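Local coordinates for protein proline dehydrogenase (Bradyrhizobium japonicum USDA 110, PDB 3HAZ) that probably oxidises proline to glutamate in two steps, using an FAD-dependent proline dehydrogenase and an NAD-dependent 1-pyrroline-5-carboxylate dehydrogenase joined in one chain, at residues A[82-87]-A[94-99]; A[8-13]-A[289-294]; A[223-226]-A[232-235]; A[200-205]-A[778-783]. One frame throughout, in Å; residues are numbered along the deposited sequence.

Contact 1 (A[82-87]-A[94-99])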
# COMPACT_ATOMS: atom_id res chain seq x y z
N GLU A 82 -13.91 -46.64 -22.55
CA GLU A 82 -15.01 -47.60 -22.55
C GLU A 82 -15.42 -48.02 -23.96
O GLU A 82 -15.62 -49.21 -24.23
CB GLU A 82 -16.22 -47.08 -21.76
CG GLU A 82 -17.41 -48.05 -21.72
CD GLU A 82 -17.07 -49.38 -21.04
OE1 GLU A 82 -15.99 -49.47 -20.43
OE2 GLU A 82 -17.89 -50.32 -21.09
N ALA A 83 -15.56 -47.05 -24.86
CA ALA A 83 -15.84 -47.35 -26.26
C ALA A 83 -14.80 -48.32 -26.81
O ALA A 83 -15.14 -49.31 -27.45
CB ALA A 83 -15.86 -46.07 -27.10
N LEU A 84 -13.52 -48.04 -26.56
CA LEU A 84 -12.44 -48.90 -27.04
C LEU A 84 -12.46 -50.30 -26.42
O LEU A 84 -12.12 -51.28 -27.08
CB LEU A 84 -11.08 -48.23 -26.83
CG LEU A 84 -10.82 -47.06 -27.78
CD1 LEU A 84 -9.66 -46.19 -27.30
CD2 LEU A 84 -10.57 -47.57 -29.19
N LEU A 85 -12.88 -50.40 -25.16
CA LEU A 85 -12.96 -51.70 -24.50
C LEU A 85 -14.08 -52.56 -25.05
O LEU A 85 -14.07 -53.78 -24.90
CB LEU A 85 -13.15 -51.53 -22.99
CG LEU A 85 -11.96 -51.11 -22.14
CD1 LEU A 85 -12.42 -50.82 -20.71
CD2 LEU A 85 -10.87 -52.18 -22.15
N ARG A 86 -15.06 -51.93 -25.68
CA ARG A 86 -16.23 -52.67 -26.12
C ARG A 86 -16.12 -53.07 -27.59
O ARG A 86 -17.04 -53.66 -28.15
CB ARG A 86 -17.51 -51.88 -25.85
CG ARG A 86 -17.66 -51.44 -24.40
CD ARG A 86 -18.21 -52.54 -23.50
NE ARG A 86 -17.26 -53.63 -23.26
CZ ARG A 86 -16.49 -53.75 -22.19
NH1 ARG A 86 -15.67 -54.78 -22.07
NH2 ARG A 86 -16.52 -52.83 -21.22
N VAL A 87 -14.99 -52.75 -28.22
CA VAL A 87 -14.73 -53.19 -29.59
C VAL A 87 -14.36 -54.68 -29.58
O VAL A 87 -13.49 -55.10 -28.81
CB VAL A 87 -13.60 -52.38 -30.25
CG1 VAL A 87 -13.15 -53.04 -31.54
CG2 VAL A 87 -14.06 -50.96 -30.52
N ASP A 94 -6.24 -51.57 -30.57
CA ASP A 94 -4.80 -51.29 -30.62
C ASP A 94 -4.43 -50.46 -31.84
O ASP A 94 -3.68 -49.48 -31.74
CB ASP A 94 -3.99 -52.58 -30.64
CG ASP A 94 -3.87 -53.22 -29.27
OD1 ASP A 94 -3.42 -54.38 -29.20
OD2 ASP A 94 -4.22 -52.56 -28.27
N GLN A 95 -4.96 -50.86 -32.99
CA GLN A 95 -4.66 -50.19 -34.25
C GLN A 95 -5.22 -48.77 -34.24
O GLN A 95 -4.57 -47.83 -34.70
CB GLN A 95 -5.24 -50.97 -35.44
N PHE A 96 -6.44 -48.63 -33.73
CA PHE A 96 -7.05 -47.32 -33.63
C PHE A 96 -6.17 -46.42 -32.76
O PHE A 96 -5.83 -45.30 -33.16
CB PHE A 96 -8.45 -47.41 -33.03
CG PHE A 96 -9.09 -46.08 -32.82
CD1 PHE A 96 -9.79 -45.47 -33.85
CD2 PHE A 96 -8.98 -45.42 -31.61
CE1 PHE A 96 -10.38 -44.23 -33.67
CE2 PHE A 96 -9.57 -44.18 -31.42
CZ PHE A 96 -10.27 -43.58 -32.45
N ILE A 97 -5.81 -46.92 -31.59
CA ILE A 97 -5.02 -46.16 -30.63
C ILE A 97 -3.69 -45.67 -31.21
O ILE A 97 -3.35 -44.50 -31.05
CB ILE A 97 -4.79 -46.97 -29.35
CG1 ILE A 97 -6.11 -47.13 -28.59
CG2 ILE A 97 -3.75 -46.30 -28.47
CD1 ILE A 97 -6.04 -48.10 -27.42
N GLU A 98 -2.97 -46.55 -31.89
CA GLU A 98 -1.68 -46.19 -32.47
C GLU A 98 -1.79 -45.37 -33.76
O GLU A 98 -1.02 -44.44 -33.97
CB GLU A 98 -0.84 -47.44 -32.75
CG GLU A 98 -0.36 -48.18 -31.50
CD GLU A 98 0.30 -47.26 -30.49
OE1 GLU A 98 0.04 -47.41 -29.28
OE2 GLU A 98 1.07 -46.37 -30.91
N ASP A 99 -2.75 -45.72 -34.62
CA ASP A 99 -2.79 -45.16 -35.97
C ASP A 99 -3.66 -43.92 -36.11
O ASP A 99 -3.33 -43.02 -36.87
CB ASP A 99 -3.26 -46.21 -36.98
CG ASP A 99 -2.26 -47.35 -37.13
OD1 ASP A 99 -1.11 -47.22 -36.66
OD2 ASP A 99 -2.63 -48.38 -37.74
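The backbones stay well apart here, with the CA atoms of L84 and F96 8.7 Å from each other, where the last turn of helix 71-85 faces helix 90-100. The two are successive helices joined by a short loop, within the all-helical region that bears the family's DNA-binding name. No hydrogen bond spans the gap, and L84 bridges it by spreading its two methyls. CD2 meets F96 CD2 at 3.6 Å, approaching the ring obliquely, and the two side chains cross at about a right angle. CD1 goes to I97, touching CG1 at 3.9 Å. With CG anti to the backbone N (chi1 176°), the F96 ring is set toward L84; it also packs edge-to-face with H109 and W123. An alanine in place of L84 would probably open a gap beside F96 and I97, leaving both without their apolar partner from helix 71-85. Helix 151-168 packs against the same pair of helices, T158 on L84, and R159 and M162 on I97. Beyond the leucine, R86 folds back along its own segment to form a salt bridge with E82: R86 NH2 donates to E82 OE2 at 2.9 Å, with that oxygen close to the plane of the guanidinium.

Contact 2 (A[8-13]-A[289-294])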
# COMPACT_ATOMS: atom_id res chain seq x y z
N PRO A 8 -42.64 -38.29 14.00
CA PRO A 8 -43.29 -37.33 13.10
C PRO A 8 -42.47 -37.12 11.84
O PRO A 8 -41.27 -37.38 11.85
CB PRO A 8 -43.31 -36.03 13.92
CG PRO A 8 -43.05 -36.44 15.34
CD PRO A 8 -42.19 -37.67 15.25
N PRO A 9 -43.10 -36.67 10.75
CA PRO A 9 -42.35 -36.40 9.52
C PRO A 9 -41.13 -35.54 9.82
O PRO A 9 -41.26 -34.53 10.51
CB PRO A 9 -43.35 -35.64 8.66
CG PRO A 9 -44.69 -36.16 9.11
CD PRO A 9 -44.55 -36.42 10.58
N PHE A 10 -39.97 -35.93 9.30
CA PHE A 10 -38.72 -35.23 9.60
C PHE A 10 -38.75 -33.77 9.16
O PHE A 10 -39.13 -33.46 8.03
CB PHE A 10 -37.55 -35.96 8.94
CG PHE A 10 -36.21 -35.41 9.31
CD1 PHE A 10 -35.63 -35.74 10.53
CD2 PHE A 10 -35.51 -34.60 8.44
CE1 PHE A 10 -34.37 -35.26 10.87
CE2 PHE A 10 -34.26 -34.11 8.78
CZ PHE A 10 -33.69 -34.43 9.99
N THR A 11 -38.34 -32.87 10.05
CA THR A 11 -38.39 -31.44 9.76
C THR A 11 -37.37 -30.60 10.55
O THR A 11 -37.71 -29.54 11.09
CB THR A 11 -39.82 -30.89 9.99
OG1 THR A 11 -39.84 -29.48 9.74
CG2 THR A 11 -40.29 -31.16 11.41
N ALA A 12 -36.12 -31.05 10.59
CA ALA A 12 -35.06 -30.30 11.25
C ALA A 12 -34.76 -28.98 10.53
O ALA A 12 -34.98 -28.87 9.32
CB ALA A 12 -33.79 -31.14 11.34
N PRO A 13 -34.27 -27.97 11.27
CA PRO A 13 -33.88 -26.70 10.65
C PRO A 13 -32.85 -26.92 9.55
O PRO A 13 -31.87 -27.63 9.75
CB PRO A 13 -33.27 -25.91 11.82
CG PRO A 13 -33.96 -26.47 13.04
CD PRO A 13 -34.11 -27.94 12.74
N LEU A 289 -38.14 -35.57 1.88
CA LEU A 289 -38.99 -36.40 1.04
C LEU A 289 -38.51 -37.84 1.08
O LEU A 289 -39.30 -38.78 1.18
CB LEU A 289 -39.01 -35.87 -0.40
CG LEU A 289 -39.93 -36.62 -1.37
CD1 LEU A 289 -41.39 -36.60 -0.90
CD2 LEU A 289 -39.80 -36.05 -2.77
N SER A 290 -37.19 -38.03 1.02
CA SER A 290 -36.63 -39.37 1.03
C SER A 290 -36.97 -40.11 2.33
O SER A 290 -37.31 -41.29 2.32
CB SER A 290 -35.11 -39.33 0.82
OG SER A 290 -34.45 -38.94 2.02
N LEU A 291 -36.86 -39.41 3.45
CA LEU A 291 -37.19 -39.99 4.74
C LEU A 291 -38.68 -40.35 4.84
O LEU A 291 -39.04 -41.36 5.45
CB LEU A 291 -36.76 -39.05 5.89
CG LEU A 291 -35.24 -38.88 6.05
CD1 LEU A 291 -34.88 -37.84 7.11
CD2 LEU A 291 -34.58 -40.21 6.38
N ASP A 292 -39.53 -39.54 4.23
CA ASP A 292 -40.97 -39.85 4.17
C ASP A 292 -41.19 -41.16 3.42
O ASP A 292 -41.94 -42.03 3.86
CB ASP A 292 -41.73 -38.75 3.44
CG ASP A 292 -41.82 -37.47 4.25
OD1 ASP A 292 -41.65 -37.52 5.48
OD2 ASP A 292 -42.07 -36.41 3.63
N VAL A 293 -40.55 -41.28 2.26
CA VAL A 293 -40.68 -42.47 1.44
C VAL A 293 -40.12 -43.68 2.17
O VAL A 293 -40.75 -44.74 2.23
CB VAL A 293 -39.98 -42.27 0.08
CG1 VAL A 293 -39.79 -43.61 -0.64
CG2 VAL A 293 -40.76 -41.29 -0.78
N ILE A 294 -38.93 -43.52 2.74
CA ILE A 294 -38.25 -44.61 3.44
C ILE A 294 -39.06 -45.11 4.64
O ILE A 294 -39.13 -46.32 4.89
CB ILE A 294 -36.83 -44.19 3.89
CG1 ILE A 294 -35.90 -44.11 2.68
CG2 ILE A 294 -36.27 -45.16 4.90
CD1 ILE A 294 -34.53 -43.54 2.99
O HOH W 1 -40.07 -38.23 7.45
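L291 and F10 carry this contact, by a CH-pi interaction that pins the N-terminal arm of the chain to helix 287-298. Methyl CD1 of L291 lies over one face of the F10 ring, 3.9 Å from its centroid and 28° off the normal. It is displaced toward the root of the ring, so the closest atom is F10 CG, 3.5 Å from L291 CD1. A chi1 of -173° swings the F10 ring off the arm and toward the helix. On the opposite ring face sits A12 N, from the same arm. D292 is the third participant and works through water: one water accepts from F10 N at 3.0 Å and donates to D292 OD1 at 2.6 Å, joining backbone amide to carboxylate where no direct bond exists. The CB of P9 rests 4.1 Å from the same OD1. D292 OD2 has salt bridges to R252 and R524, so two positive charges probably favour the ionised carboxylate; R524 also binds F10 O, tying the arm down a second time. Around this point the helix packs on the outside of the barrel: L291 reaches L311 of strand 309-314 and Y326 of helix 320-333, F10 rests on A322 and V323 of that helix, and D292 touches M256 of helix 252-272.

Contact 3 (A[223-226]-A[232-235])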
# COMPACT_ATOMS: atom_id res chain seq x y z
N LYS A 223 -28.40 -65.12 -6.24
CA LYS A 223 -27.96 -66.45 -6.62
C LYS A 223 -26.49 -66.70 -6.32
O LYS A 223 -26.02 -67.84 -6.34
CB LYS A 223 -28.26 -66.70 -8.10
CG LYS A 223 -29.73 -66.55 -8.47
CD LYS A 223 -30.03 -67.11 -9.85
CE LYS A 223 -29.16 -66.45 -10.91
NZ LYS A 223 -29.49 -66.95 -12.28
N ALA A 224 -25.75 -65.63 -6.03
CA ALA A 224 -24.34 -65.75 -5.67
C ALA A 224 -24.04 -65.06 -4.34
O ALA A 224 -23.08 -64.29 -4.23
CB ALA A 224 -23.48 -65.16 -6.79
N ALA A 225 -24.85 -65.33 -3.32
CA ALA A 225 -24.75 -64.61 -2.05
C ALA A 225 -23.97 -65.33 -0.95
O ALA A 225 -23.65 -64.73 0.08
CB ALA A 225 -26.14 -64.25 -1.55
N GLY A 226 -23.67 -66.61 -1.15
CA GLY A 226 -23.03 -67.38 -0.10
C GLY A 226 -24.04 -67.87 0.93
O GLY A 226 -25.23 -67.60 0.81
N ASP A 232 -22.62 -60.60 6.66
CA ASP A 232 -21.70 -61.18 5.70
C ASP A 232 -22.41 -61.67 4.44
O ASP A 232 -22.18 -62.79 3.98
CB ASP A 232 -20.88 -62.31 6.33
CG ASP A 232 -19.64 -62.66 5.52
OD1 ASP A 232 -19.20 -61.83 4.69
OD2 ASP A 232 -19.10 -63.77 5.72
N ARG A 233 -23.28 -60.82 3.90
CA ARG A 233 -23.91 -61.06 2.61
C ARG A 233 -23.81 -59.78 1.78
O ARG A 233 -23.58 -58.71 2.33
CB ARG A 233 -25.38 -61.47 2.79
CG ARG A 233 -25.56 -62.74 3.61
CD ARG A 233 -27.03 -63.07 3.85
NE ARG A 233 -27.70 -63.56 2.64
CZ ARG A 233 -27.49 -64.75 2.09
NH1 ARG A 233 -28.16 -65.12 1.00
NH2 ARG A 233 -26.61 -65.59 2.63
N PRO A 234 -23.98 -59.88 0.46
CA PRO A 234 -23.78 -58.71 -0.41
C PRO A 234 -24.92 -57.70 -0.30
O PRO A 234 -26.02 -58.03 0.17
CB PRO A 234 -23.75 -59.31 -1.82
CG PRO A 234 -23.63 -60.80 -1.63
CD PRO A 234 -24.28 -61.09 -0.32
N GLY A 235 -24.65 -56.49 -0.76
CA GLY A 235 -25.64 -55.43 -0.75
C GLY A 235 -25.89 -54.82 -2.11
O GLY A 235 -25.14 -55.01 -3.07
O HOH W 2 -22.64 -65.33 2.51
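This is a loop folded back on itself, the link between helix 204-223 and strand 235-238 of the proline dehydrogenase TIM barrel, its two ends held together by an arginine on one of them. The backbones come closest at A225 and R233, whose CA atoms are 5.9 Å apart. R233 bends at chi3 (72°), which brings its guanidinium over A225, and the methyl CB sits against one face, 3.4 Å from R233 NH1. At the edge, R233 NH2 donates to G226 O at 3.0 Å, a bent bond (145°) that arrives from above the carbonyl plane. The same NH2 also serves H228 O, and NH1 serves H273 O, so one group ties together several backbone carbonyls. A leucine in place of R233 would probably leave the carbonyls of G226, H228 and H273 without this donor and let the loop drift. P234 adds an apolar touch, its CD 3.9 Å from A225 CB. A water donates to both A225 O (2.7 Å) and D232 O. G226, at phi 81°, adopts a backbone shape that demands glycine. Further on, the chain enters the barrel sheet, P234 pairing by backbone with N276 and G235 with F194, so that strand 235-238 lies between strands 193-196 and 276-279.

Contact 4 (A[200-205]-A[778-783])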
# COMPACT_ATOMS: atom_id res chain seq x y z
N GLY A 200 -31.90 -40.18 -11.15
CA GLY A 200 -32.76 -39.20 -11.79
C GLY A 200 -33.47 -39.66 -13.05
O GLY A 200 -33.13 -39.23 -14.15
N ALA A 201 -34.45 -40.53 -12.91
CA ALA A 201 -35.34 -40.82 -14.03
C ALA A 201 -35.92 -39.51 -14.56
O ALA A 201 -36.42 -38.69 -13.79
CB ALA A 201 -36.45 -41.76 -13.60
N ARG A 202 -35.85 -39.32 -15.86
CA ARG A 202 -36.49 -38.18 -16.51
C ARG A 202 -37.86 -38.55 -17.07
O ARG A 202 -38.70 -37.68 -17.31
CB ARG A 202 -35.61 -37.64 -17.63
CG ARG A 202 -34.66 -36.53 -17.21
CD ARG A 202 -33.74 -36.96 -16.08
NE ARG A 202 -32.82 -35.89 -15.70
CZ ARG A 202 -31.71 -36.07 -15.00
NH1 ARG A 202 -30.94 -35.03 -14.71
NH2 ARG A 202 -31.36 -37.29 -14.60
N THR A 203 -38.08 -39.84 -17.31
CA THR A 203 -39.31 -40.30 -17.94
C THR A 203 -39.89 -41.45 -17.14
O THR A 203 -39.20 -42.05 -16.32
CB THR A 203 -39.07 -40.76 -19.39
OG1 THR A 203 -38.46 -42.06 -19.39
CG2 THR A 203 -38.15 -39.78 -20.12
N ALA A 204 -41.16 -41.75 -17.39
CA ALA A 204 -41.82 -42.89 -16.77
C ALA A 204 -41.11 -44.18 -17.19
O ALA A 204 -40.88 -45.08 -16.37
CB ALA A 204 -43.31 -42.94 -17.16
N ALA A 205 -40.74 -44.27 -18.46
CA ALA A 205 -40.01 -45.43 -18.93
C ALA A 205 -38.64 -45.57 -18.24
O ALA A 205 -38.22 -46.69 -17.95
CB ALA A 205 -39.87 -45.42 -20.45
N VAL A 778 -29.54 -32.15 -20.97
CA VAL A 778 -30.20 -31.53 -22.11
C VAL A 778 -31.70 -31.58 -21.92
O VAL A 778 -32.40 -30.59 -22.12
CB VAL A 778 -29.83 -32.21 -23.44
CG1 VAL A 778 -30.72 -31.68 -24.58
CG2 VAL A 778 -28.36 -31.98 -23.76
N ALA A 779 -32.21 -32.74 -21.52
CA ALA A 779 -33.65 -32.90 -21.40
C ALA A 779 -34.20 -31.99 -20.30
O ALA A 779 -35.21 -31.34 -20.49
CB ALA A 779 -34.03 -34.37 -21.15
N ASP A 780 -33.52 -31.95 -19.16
CA ASP A 780 -33.90 -31.04 -18.08
C ASP A 780 -33.95 -29.60 -18.58
O ASP A 780 -34.94 -28.89 -18.38
CB ASP A 780 -32.88 -31.11 -16.93
CG ASP A 780 -33.03 -32.36 -16.09
OD1 ASP A 780 -33.97 -33.14 -16.32
OD2 ASP A 780 -32.18 -32.55 -15.18
N ASP A 781 -32.87 -29.16 -19.21
CA ASP A 781 -32.73 -27.77 -19.60
C ASP A 781 -33.65 -27.39 -20.76
O ASP A 781 -34.05 -26.24 -20.88
CB ASP A 781 -31.27 -27.45 -19.94
CG ASP A 781 -30.37 -27.52 -18.73
OD1 ASP A 781 -30.89 -27.48 -17.59
OD2 ASP A 781 -29.14 -27.62 -18.91
N VAL A 782 -33.96 -28.36 -21.61
CA VAL A 782 -34.87 -28.12 -22.72
C VAL A 782 -36.29 -28.03 -22.19
O VAL A 782 -37.05 -27.14 -22.58
CB VAL A 782 -34.80 -29.22 -23.81
CG1 VAL A 782 -36.06 -29.19 -24.67
CG2 VAL A 782 -33.55 -29.03 -24.67
N VAL A 783 -36.64 -28.94 -21.28
CA VAL A 783 -37.98 -28.93 -20.70
C VAL A 783 -38.24 -27.62 -19.96
O VAL A 783 -39.29 -27.00 -20.11
CB VAL A 783 -38.21 -30.16 -19.78
CG1 VAL A 783 -39.41 -29.93 -18.88
CG2 VAL A 783 -38.41 -31.41 -20.63
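R202 NH1 donates to D780 OD2 at 2.8 Å, the shortest bond between the two segments and half of a side-on salt bridge. The other half runs from R202 NE to D780 OD1 at 3.0 Å, nearly straight at 165°. Each carboxylate oxygen thus takes one nitrogen, although the two flat groups are twisted 25° apart, and both nitrogens approach well out of the carboxylate plane, NE on the syn side of OD1 and NH1 from above at OD2. A bend at chi2 (58°) turns the arginine so that this edge faces the aspartate. The remaining terminal nitrogen, NH2, turns back to G200 O at 2.7 Å and lies in that carbonyl's plane, on a lone pair; this third bond should fix the guanidinium's rotation. G200 has a positive phi, and a CB there would collide with NH2. The pair joins the two catalytic halves of the enzyme, R202 from the proline dehydrogenase section and D780 from the aldehyde dehydrogenase section. R202 lies just before helix 204-223, whose N-cap is T203, with its OG1 bonded to D206 N. Across the interface, D780 rides on helix 775-787, where E776 and Q777 also touch R202, while M813 of helix 804-819 packs against both R202 and A779.

How the contacts relate
None of the four contacts touches another. Contacts 2, 3 and 4 all involve the proline dehydrogenase barrel. Contact 2 ties the N-terminal arm to its outer helix 287-298, contact 3 shapes the loop after helix 204-223, and contact 4, just before that same helix, joins the barrel to the aldehyde dehydrogenase section. Contact 1 lies in the helical region, its centre 32 to 48 Å from the others. Along the chain, contacts 1 and 3 are nested within the loop closed by contact 2, contact 3 also within that of contact 4, while contacts 2 and 4 cross, their centres 25 Å apart. Early and late sequence are thereby drawn onto one barrel.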